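Local coordinates for protein regulator of nonsense transcripts 2 (Homo sapiens, PDB 4CEM) that acts as a factor of nonsense-mediated mRNA decay, probably using its MIF4G domains as platforms for binding partner molecules, at residues P122-L125 with Q126-K130; F162-K165 with E166-L170; V103-A106 with V107-S111. All coordinates share one frame; numbering follows the deposited sequence.

Contact 1. Residues P122-L125 with Q126-K130; sequences PSLL and QVWKK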
ATOM      1  N   PRO A 122     -15.728  -7.394  11.439  1.00 36.81           N
ATOM      2  CA  PRO A 122     -15.017  -8.104  12.523  1.00 37.10           C
ATOM      3  C   PRO A 122     -14.253  -9.350  12.052  1.00 38.16           C
ATOM      4  O   PRO A 122     -13.100  -9.551  12.442  1.00 37.80           O
ATOM      5  CB  PRO A 122     -16.141  -8.498  13.478  1.00 36.65           C
ATOM      6  CG  PRO A 122     -17.241  -7.528  13.204  1.00 36.51           C
ATOM      7  CD  PRO A 122     -17.168  -7.271  11.727  1.00 36.93           C
ATOM      8  N   SER A 123     -14.880 -10.157  11.197  1.00 40.48           N
ATOM      9  CA  SER A 123     -14.198 -11.306  10.584  1.00 42.09           C
ATOM     10  C   SER A 123     -13.010 -10.893   9.722  1.00 43.30           C
ATOM     11  O   SER A 123     -11.925 -11.466   9.854  1.00 45.54           O
ATOM     12  CB  SER A 123     -15.170 -12.114   9.733  1.00 43.41           C
ATOM     13  OG  SER A 123     -16.415 -12.238  10.395  1.00 46.32           O
ATOM     14  N   LEU A 124     -13.211  -9.909   8.843  1.00 42.97           N
ATOM     15  CA  LEU A 124     -12.129  -9.420   7.965  1.00 41.47           C
ATOM     16  C   LEU A 124     -10.941  -8.955   8.798  1.00 41.96           C
ATOM     17  O   LEU A 124      -9.801  -9.376   8.571  1.00 42.20           O
ATOM     18  CB  LEU A 124     -12.620  -8.280   7.063  1.00 41.05           C
ATOM     19  CG  LEU A 124     -11.665  -7.828   5.948  1.00 40.73           C
ATOM     20  CD1 LEU A 124     -11.511  -8.913   4.895  1.00 40.16           C
ATOM     21  CD2 LEU A 124     -12.125  -6.525   5.302  1.00 40.14           C
ATOM     22  N   LEU A 125     -11.218  -8.097   9.775  1.00 41.28           N
ATOM     23  CA  LEU A 125     -10.188  -7.612  10.682  1.00 41.68           C
ATOM     24  C   LEU A 125      -9.486  -8.782  11.340  1.00 44.29           C
ATOM     25  O   LEU A 125      -8.268  -8.908  11.251  1.00 47.72           O
ATOM     26  CB  LEU A 125     -10.800  -6.714  11.757  1.00 40.29           C
ATOM     27  CG  LEU A 125      -9.870  -6.213  12.858  1.00 39.46           C
ATOM     28  CD1 LEU A 125      -8.763  -5.360  12.262  1.00 37.18           C
ATOM     29  CD2 LEU A 125     -10.668  -5.440  13.905  1.00 38.36           C
ATOM     30  N   GLN A 126     -10.263  -9.645  11.986  1.00 46.03           N
ATOM     31  CA  GLN A 126      -9.699 -10.742  12.767  1.00 48.62           C
ATOM     32  C   GLN A 126      -8.817 -11.641  11.896  1.00 46.55           C
ATOM     33  O   GLN A 126      -7.704 -11.988  12.287  1.00 46.75           O
ATOM     34  CB  GLN A 126     -10.817 -11.527  13.463  1.00 51.13           C
ATOM     35  CG  GLN A 126     -10.337 -12.604  14.423  1.00 54.93           C
ATOM     36  CD  GLN A 126     -10.521 -14.015  13.878  1.00 59.88           C
ATOM     37  OE1 GLN A 126      -9.500 -14.857  14.058  1.00 60.58           O
ATOM     38  NE2 GLN A 126     -11.571 -14.351  13.314  1.00 63.04           N
ATOM     39  N   VAL A 127      -9.284 -11.949  10.691  1.00 46.32           N
ATOM     40  CA  VAL A 127      -8.531 -12.803   9.770  1.00 47.84           C
ATOM     41  C   VAL A 127      -7.269 -12.140   9.214  1.00 49.89           C
ATOM     42  O   VAL A 127      -6.293 -12.833   8.923  1.00 54.48           O
ATOM     43  CB  VAL A 127      -9.410 -13.293   8.602  1.00 47.35           C
ATOM     44  CG1 VAL A 127      -8.614 -14.208   7.681  1.00 47.19           C
ATOM     45  CG2 VAL A 127     -10.632 -14.023   9.134  1.00 45.66           C
ATOM     46  N   TRP A 128      -7.284 -10.817   9.051  1.00 49.91           N
ATOM     47  CA  TRP A 128      -6.054 -10.081   8.727  1.00 50.64           C
ATOM     48  C   TRP A 128      -5.043 -10.167   9.843  1.00 52.15           C
ATOM     49  O   TRP A 128      -3.844 -10.302   9.591  1.00 52.05           O
ATOM     50  CB  TRP A 128      -6.331  -8.603   8.435  1.00 50.46           C
ATOM     51  CG  TRP A 128      -6.701  -8.295   7.004  1.00 48.18           C
ATOM     52  CD1 TRP A 128      -7.881  -7.738   6.537  1.00 48.03           C
ATOM     53  CD2 TRP A 128      -5.887  -8.508   5.812  1.00 47.42           C
ATOM     54  NE1 TRP A 128      -7.858  -7.607   5.176  1.00 47.04           N
ATOM     55  CE2 TRP A 128      -6.693  -8.046   4.679  1.00 47.13           C
ATOM     56  CE3 TRP A 128      -4.625  -9.020   5.574  1.00 47.27           C
ATOM     57  CZ2 TRP A 128      -6.231  -8.105   3.376  1.00 48.48           C
ATOM     58  CZ3 TRP A 128      -4.167  -9.071   4.257  1.00 48.76           C
ATOM     59  CH2 TRP A 128      -4.952  -8.624   3.182  1.00 48.15           C
ATOM     60  N   LYS A 129      -5.502 -10.063  11.088  1.00 52.50           N
ATOM     61  CA  LYS A 129      -4.590 -10.166  12.228  1.00 52.82           C
ATOM     62  C   LYS A 129      -3.913 -11.539  12.275  1.00 55.00           C
ATOM     63  O   LYS A 129      -2.690 -11.621  12.384  1.00 57.14           O
ATOM     64  CB  LYS A 129      -5.311  -9.885  13.540  1.00 50.95           C
ATOM     65  CG  LYS A 129      -5.453  -8.417  13.878  1.00 50.14           C
ATOM     66  CD  LYS A 129      -6.218  -8.263  15.183  1.00 51.66           C
ATOM     67  CE  LYS A 129      -6.526  -6.815  15.520  1.00 52.25           C
ATOM     68  NZ  LYS A 129      -7.685  -6.732  16.451  1.00 52.31           N
ATOM     69  N   LYS A 130      -4.705 -12.606  12.181  1.00 56.71           N
ATOM     70  CA  LYS A 130      -4.157 -13.966  12.117  1.00 59.36           C
ATOM     71  C   LYS A 130      -3.150 -14.071  10.975  1.00 59.69           C
ATOM     72  O   LYS A 130      -2.067 -14.635  11.136  1.00 60.33           O
ATOM     73  CB  LYS A 130      -5.260 -15.015  11.904  1.00 62.62           C
ATOM     74  CG  LYS A 130      -6.301 -15.113  13.015  1.00 66.48           C
ATOM     75  CD  LYS A 130      -5.737 -15.712  14.294  1.00 69.59           C
ATOM     76  CE  LYS A 130      -6.773 -15.701  15.409  1.00 72.83           C
ATOM     77  NZ  LYS A 130      -6.179 -16.029  16.738  1.00 75.12           N
TER
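With CG anti to the backbone N and beside the carbonyl carbon (chi1 -171°), Leu124 brings its branch point toward the next turn, where Trp128 waits: chi1 -86° places the indole, and chi2 119° turns its CD1 side back toward Leu124. The pair is an i to i+4 contact on a single alpha helix, 120-137, one of the packed helices of this all-helical MIF4G domain. The two side chains lie side by side and point the same way. Leu124 CG comes within 3.8 Å of Trp128 CD1, and one methyl goes further along the indole, with Leu124 CD1 3.9 Å from Trp128 NE1. The contact is apolar packing, and both residues are buried: Leu156 of helix 143-158 and Phe162 touch each of them, while Ile153 and Val94 add to the packing on the tryptophan.

Four successive backbone bonds hold this turn. Gln126 N donates to Pro122 O at 2.9 Å, and Val127 N donates to Ser123 O at 2.8 Å. Next come Trp128 N to Leu124 O, 2.9 Å, and Lys129 N to Leu125 O, 3.0 Å. The carbonyl of Leu124 is thus spoken for by the very residue whose ring packs on its side chain, so that main chain and side chain join the same two positions. Ser123 turns its hydroxyl the other way and bonds to the carbonyl O of Asp119, while Ile86 and Val90 of helix 86-95 touch its side chain. On the flank facing helix 164-181, Lys129, itself exposed, runs extended beyond CG and crosses Leu125 obliquely. There the lysine's end passes a methyl group, with Lys129 NZ 4.1 Å from Leu125 CD2.

Contact 2. Residues F162-K165 with E166-L170; sequences FTDK and EGLSL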
ATOM      1  N   PHE A 162     -13.155  -0.715   8.275  1.00 37.03           N
ATOM      2  CA  PHE A 162     -12.562  -0.689   9.617  1.00 36.55           C
ATOM      3  C   PHE A 162     -12.673   0.703  10.239  1.00 36.24           C
ATOM      4  O   PHE A 162     -12.536   1.710   9.549  1.00 38.64           O
ATOM      5  CB  PHE A 162     -11.083  -1.068   9.574  1.00 35.83           C
ATOM      6  CG  PHE A 162     -10.809  -2.425   9.010  1.00 35.47           C
ATOM      7  CD1 PHE A 162     -11.744  -3.451   9.092  1.00 35.43           C
ATOM      8  CD2 PHE A 162      -9.584  -2.693   8.424  1.00 36.02           C
ATOM      9  CE1 PHE A 162     -11.470  -4.703   8.565  1.00 34.06           C
ATOM     10  CE2 PHE A 162      -9.304  -3.947   7.904  1.00 35.50           C
ATOM     11  CZ  PHE A 162     -10.251  -4.952   7.976  1.00 33.79           C
ATOM     12  N   THR A 163     -12.878   0.751  11.552  1.00 35.65           N
ATOM     13  CA  THR A 163     -12.930   2.010  12.272  1.00 35.26           C
ATOM     14  C   THR A 163     -11.526   2.550  12.346  1.00 37.20           C
ATOM     15  O   THR A 163     -10.577   1.820  12.102  1.00 38.41           O
ATOM     16  CB  THR A 163     -13.450   1.835  13.708  1.00 35.71           C
ATOM     17  OG1 THR A 163     -12.542   1.000  14.458  1.00 36.22           O
ATOM     18  CG2 THR A 163     -14.866   1.246  13.711  1.00 32.50           C
ATOM     19  N   ASP A 164     -11.385   3.824  12.682  1.00 40.04           N
ATOM     20  CA  ASP A 164     -10.061   4.418  12.778  1.00 42.49           C
ATOM     21  C   ASP A 164      -9.187   3.618  13.740  1.00 45.31           C
ATOM     22  O   ASP A 164      -8.081   3.224  13.372  1.00 43.50           O
ATOM     23  CB  ASP A 164     -10.145   5.876  13.230  1.00 44.73           C
ATOM     24  CG  ASP A 164     -10.663   6.813  12.138  1.00 45.38           C
ATOM     25  OD1 ASP A 164     -10.984   6.372  11.013  1.00 45.79           O
ATOM     26  OD2 ASP A 164     -10.745   8.022  12.418  1.00 47.74           O
ATOM     27  N   LYS A 165      -9.693   3.355  14.951  1.00 48.10           N
ATOM     28  CA  LYS A 165      -8.942   2.579  15.953  1.00 49.72           C
ATOM     29  C   LYS A 165      -8.431   1.271  15.359  1.00 48.79           C
ATOM     30  O   LYS A 165      -7.226   1.060  15.269  1.00 48.76           O
ATOM     31  CB  LYS A 165      -9.799   2.247  17.178  1.00 53.65           C
ATOM     32  CG  LYS A 165     -10.151   3.420  18.075  1.00 58.92           C
ATOM     33  CD  LYS A 165     -10.938   2.954  19.295  1.00 63.17           C
ATOM     34  CE  LYS A 165     -11.121   4.067  20.328  1.00 67.18           C
ATOM     35  NZ  LYS A 165     -11.415   3.538  21.694  1.00 68.57           N
ATOM     36  N   GLU A 166      -9.360   0.415  14.941  1.00 46.71           N
ATOM     37  CA  GLU A 166      -9.041  -0.921  14.441  1.00 45.43           C
ATOM     38  C   GLU A 166      -8.020  -0.860  13.312  1.00 42.83           C
ATOM     39  O   GLU A 166      -6.944  -1.451  13.409  1.00 42.97           O
ATOM     40  CB  GLU A 166     -10.307  -1.605  13.913  1.00 49.93           C
ATOM     41  CG  GLU A 166     -11.396  -1.891  14.947  1.00 52.27           C
ATOM     42  CD  GLU A 166     -12.769  -2.142  14.314  1.00 55.93           C
ATOM     43  OE1 GLU A 166     -12.990  -1.734  13.143  1.00 52.63           O
ATOM     44  OE2 GLU A 166     -13.639  -2.740  15.000  1.00 58.72           O
ATOM     45  N   GLY A 167      -8.361  -0.129  12.253  1.00 40.19           N
ATOM     46  CA  GLY A 167      -7.552  -0.065  11.040  1.00 39.22           C
ATOM     47  C   GLY A 167      -6.237   0.694  11.167  1.00 39.92           C
ATOM     48  O   GLY A 167      -5.199   0.233  10.677  1.00 37.82           O
ATOM     49  N   LEU A 168      -6.263   1.863  11.803  1.00 40.89           N
ATOM     50  CA  LEU A 168      -5.026   2.636  11.974  1.00 43.99           C
ATOM     51  C   LEU A 168      -4.044   1.828  12.809  1.00 45.33           C
ATOM     52  O   LEU A 168      -2.874   1.677  12.447  1.00 47.04           O
ATOM     53  CB  LEU A 168      -5.277   3.998  12.636  1.00 42.88           C
ATOM     54  CG  LEU A 168      -6.086   5.028  11.836  1.00 42.85           C
ATOM     55  CD1 LEU A 168      -6.380   6.244  12.702  1.00 40.89           C
ATOM     56  CD2 LEU A 168      -5.363   5.421  10.558  1.00 41.04           C
ATOM     57  N   SER A 169      -4.545   1.299  13.919  1.00 46.98           N
ATOM     58  CA  SER A 169      -3.766   0.447  14.808  1.00 47.53           C
ATOM     59  C   SER A 169      -3.143  -0.717  14.048  1.00 45.88           C
ATOM     60  O   SER A 169      -1.957  -0.981  14.183  1.00 46.28           O
ATOM     61  CB  SER A 169      -4.655  -0.070  15.941  1.00 48.77           C
ATOM     62  OG  SER A 169      -4.027  -1.127  16.628  1.00 54.39           O
ATOM     63  N   LEU A 170      -3.939  -1.396  13.232  1.00 45.37           N
ATOM     64  CA  LEU A 170      -3.428  -2.512  12.446  1.00 46.28           C
ATOM     65  C   LEU A 170      -2.329  -2.091  11.465  1.00 47.79           C
ATOM     66  O   LEU A 170      -1.334  -2.793  11.324  1.00 48.60           O
ATOM     67  CB  LEU A 170      -4.564  -3.184  11.691  1.00 46.97           C
ATOM     68  CG  LEU A 170      -4.194  -4.512  11.039  1.00 48.88           C
ATOM     69  CD1 LEU A 170      -4.162  -5.612  12.087  1.00 48.74           C
ATOM     70  CD2 LEU A 170      -5.175  -4.844   9.922  1.00 48.93           C
TER
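The Phe162 ring and the Glu166 carboxylate are the flat groups here. The ring stands oblique to Gly167 CA, and Leu125 and Leu124 of helix 120-137 approach it from opposite sides of its plane; at the root of the ring, Phe162 CB lies 3.9 Å from Gly167 N. The carboxylate receives Thr163 N at OE1, 3.0 Å away, with an almost straight N-H...O angle of 172°. That donor arrives on the anti side of the oxygen, 32° out of the carboxylate plane. In return Glu166 N donates to Thr163 OG1 at 3.3 Å, a bond made possible by a hydroxyl set between the backbone N and the carbonyl carbon (chi1 63°). This exchange is a capping box, with Thr163 as N-cap of helix 164-181. Were Glu166 cut back to alanine, Thr163 N would probably lose its carboxylate acceptor, and the residues leading into the helix could move more freely.

The helical bonds begin with Gly167 N to Thr163 O, 3.0 Å, and Leu168 N to Asp164 O, 2.8 Å. Leu168 CD1 also packs on Asp164 CB at 3.8 Å. The Asp164 carboxylate looks elsewhere, making salt bridges to Lys232 and Arg29, and its negative charge probably suits this helix N terminus.

Contact 3. Residues V103-A106 with V107-S111; sequences VNCA and VHLCS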
ATOM      1  N   VAL A 103      -7.034  -3.730  -6.615  1.00 43.63           N
ATOM      2  CA  VAL A 103      -7.385  -3.444  -5.217  1.00 42.56           C
ATOM      3  C   VAL A 103      -8.697  -2.658  -5.072  1.00 43.16           C
ATOM      4  O   VAL A 103      -9.492  -2.942  -4.173  1.00 45.39           O
ATOM      5  CB  VAL A 103      -6.253  -2.703  -4.484  1.00 42.63           C
ATOM      6  CG1 VAL A 103      -6.679  -2.334  -3.070  1.00 43.38           C
ATOM      7  CG2 VAL A 103      -4.991  -3.550  -4.450  1.00 41.48           C
ATOM      8  N   ASN A 104      -8.942  -1.692  -5.954  1.00 42.76           N
ATOM      9  CA  ASN A 104     -10.213  -0.968  -5.928  1.00 42.46           C
ATOM     10  C   ASN A 104     -11.417  -1.882  -6.084  1.00 41.76           C
ATOM     11  O   ASN A 104     -12.425  -1.677  -5.421  1.00 45.87           O
ATOM     12  CB  ASN A 104     -10.261   0.120  -7.000  1.00 45.38           C
ATOM     13  CG  ASN A 104      -9.467   1.370  -6.619  1.00 46.68           C
ATOM     14  OD1 ASN A 104      -9.252   1.660  -5.439  1.00 44.19           O
ATOM     15  ND2 ASN A 104      -9.049   2.130  -7.633  1.00 46.54           N
ATOM     16  N   CYS A 105     -11.326  -2.885  -6.952  1.00 40.34           N
ATOM     17  CA  CYS A 105     -12.419  -3.848  -7.100  1.00 38.31           C
ATOM     18  C   CYS A 105     -12.648  -4.614  -5.799  1.00 37.78           C
ATOM     19  O   CYS A 105     -13.783  -4.720  -5.327  1.00 35.36           O
ATOM     20  CB  CYS A 105     -12.146  -4.835  -8.233  1.00 38.69           C
ATOM     21  SG  CYS A 105     -13.482  -6.028  -8.480  1.00 41.13           S
ATOM     22  N   ALA A 106     -11.573  -5.131  -5.210  1.00 36.40           N
ATOM     23  CA  ALA A 106     -11.682  -5.871  -3.950  1.00 35.49           C
ATOM     24  C   ALA A 106     -12.362  -5.018  -2.876  1.00 35.92           C
ATOM     25  O   ALA A 106     -13.244  -5.500  -2.147  1.00 36.78           O
ATOM     26  CB  ALA A 106     -10.315  -6.326  -3.478  1.00 33.76           C
ATOM     27  N   VAL A 107     -11.967  -3.747  -2.797  1.00 34.10           N
ATOM     28  CA  VAL A 107     -12.518  -2.834  -1.800  1.00 33.98           C
ATOM     29  C   VAL A 107     -14.001  -2.616  -2.084  1.00 34.41           C
ATOM     30  O   VAL A 107     -14.816  -2.549  -1.156  1.00 34.55           O
ATOM     31  CB  VAL A 107     -11.758  -1.476  -1.781  1.00 33.96           C
ATOM     32  CG1 VAL A 107     -12.453  -0.466  -0.882  1.00 32.53           C
ATOM     33  CG2 VAL A 107     -10.320  -1.675  -1.325  1.00 32.22           C
ATOM     34  N   HIS A 108     -14.350  -2.517  -3.364  1.00 33.49           N
ATOM     35  CA  HIS A 108     -15.756  -2.401  -3.757  1.00 33.73           C
ATOM     36  C   HIS A 108     -16.546  -3.583  -3.278  1.00 34.35           C
ATOM     37  O   HIS A 108     -17.638  -3.414  -2.743  1.00 35.82           O
ATOM     38  CB  HIS A 108     -15.892  -2.225  -5.278  1.00 33.58           C
ATOM     39  CG  HIS A 108     -17.290  -2.480  -5.812  1.00 32.97           C
ATOM     40  ND1 HIS A 108     -18.276  -1.564  -5.743  1.00 32.85           N
ATOM     41  CD2 HIS A 108     -17.833  -3.590  -6.454  1.00 32.89           C
ATOM     42  CE1 HIS A 108     -19.392  -2.062  -6.295  1.00 32.74           C
ATOM     43  NE2 HIS A 108     -19.120  -3.305  -6.733  1.00 33.28           N
ATOM     44  N   LEU A 109     -16.009  -4.791  -3.468  1.00 35.27           N
ATOM     45  CA  LEU A 109     -16.701  -6.009  -3.038  1.00 34.67           C
ATOM     46  C   LEU A 109     -16.757  -6.069  -1.528  1.00 33.94           C
ATOM     47  O   LEU A 109     -17.771  -6.470  -0.974  1.00 32.23           O
ATOM     48  CB  LEU A 109     -16.047  -7.280  -3.589  1.00 34.53           C
ATOM     49  CG  LEU A 109     -16.238  -7.519  -5.094  1.00 35.14           C
ATOM     50  CD1 LEU A 109     -15.421  -8.713  -5.582  1.00 32.84           C
ATOM     51  CD2 LEU A 109     -17.711  -7.675  -5.456  1.00 35.49           C
ATOM     52  N   CYS A 110     -15.677  -5.656  -0.866  1.00 34.03           N
ATOM     53  CA  CYS A 110     -15.674  -5.601   0.595  1.00 34.85           C
ATOM     54  C   CYS A 110     -16.757  -4.649   1.139  1.00 35.14           C
ATOM     55  O   CYS A 110     -17.324  -4.896   2.207  1.00 34.99           O
ATOM     56  CB  CYS A 110     -14.295  -5.209   1.130  1.00 35.40           C
ATOM     57  SG  CYS A 110     -13.018  -6.486   0.986  1.00 36.59           S
ATOM     58  N   SER A 111     -17.063  -3.588   0.390  1.00 34.97           N
ATOM     59  CA  SER A 111     -18.091  -2.625   0.795  1.00 34.24           C
ATOM     60  C   SER A 111     -19.495  -3.177   0.628  1.00 34.52           C
ATOM     61  O   SER A 111     -20.380  -2.871   1.427  1.00 35.50           O
ATOM     62  CB  SER A 111     -17.957  -1.312   0.015  1.00 34.88           C
ATOM     63  OG  SER A 111     -16.687  -0.722   0.231  1.00 35.42           O
TER
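Val107 can be followed outward from its CB, which lies over the carbonyls of the preceding turn, 3.6 Å from Val103 O. Beyond it the two methyls part. CG2, anti to the carbonyl carbon, turns back to the earlier valine: Val107 CG2 passes 3.2 Å from Val103 O and ends 4.1 Å from Val103 CG1. The other methyl, CG1, is anti to the backbone N (chi1 172°) and leads off the opposite way. Phe152 and Glu155 of helix 143-158 touch this valine from outside.

Beneath the side chains, Val107 N donates to Val103 O at 2.9 Å, and Leu109 N to Cys105 O at the same 2.9 Å. The carbonyl of Val107 is gripped twice by one residue: Ser111 N at 2.9 Å and Ser111 OG at 3.0 Å reach Val107 O from opposite faces of its plane. That hydroxyl also bonds Asn32, while His108 NE2 pairs with the hydroxyl of Ser74. A largely buried helical segment with neighbours on two flanks, helices 70-79 and 143-158, is what the stacked-helix, HEAT-like architecture of MIF4G domains produces.

How the contacts relate
Read from the N terminus, contact 3 comes first, on helix 103-116, then contact 1 on the next helix, 120-137, and contact 2 where the chain enters helix 164-181. None nests in or crosses another, and none closes a long loop, since each joins neighbouring turns; contact 2 alone includes the passage from loop into helix. Contacts 1 and 2 meet in space: Leu125 CD2 lies 3.8 Å from Glu166 CG, and Leu170 CD1 lies 3.6 Å from Lys129 CG. Contact 3 stays apart, its nearest atoms about 4 Å from contact 1 and about 8 Å from contact 2. Helix 143-158 touches all three and so ties them into one helical stack.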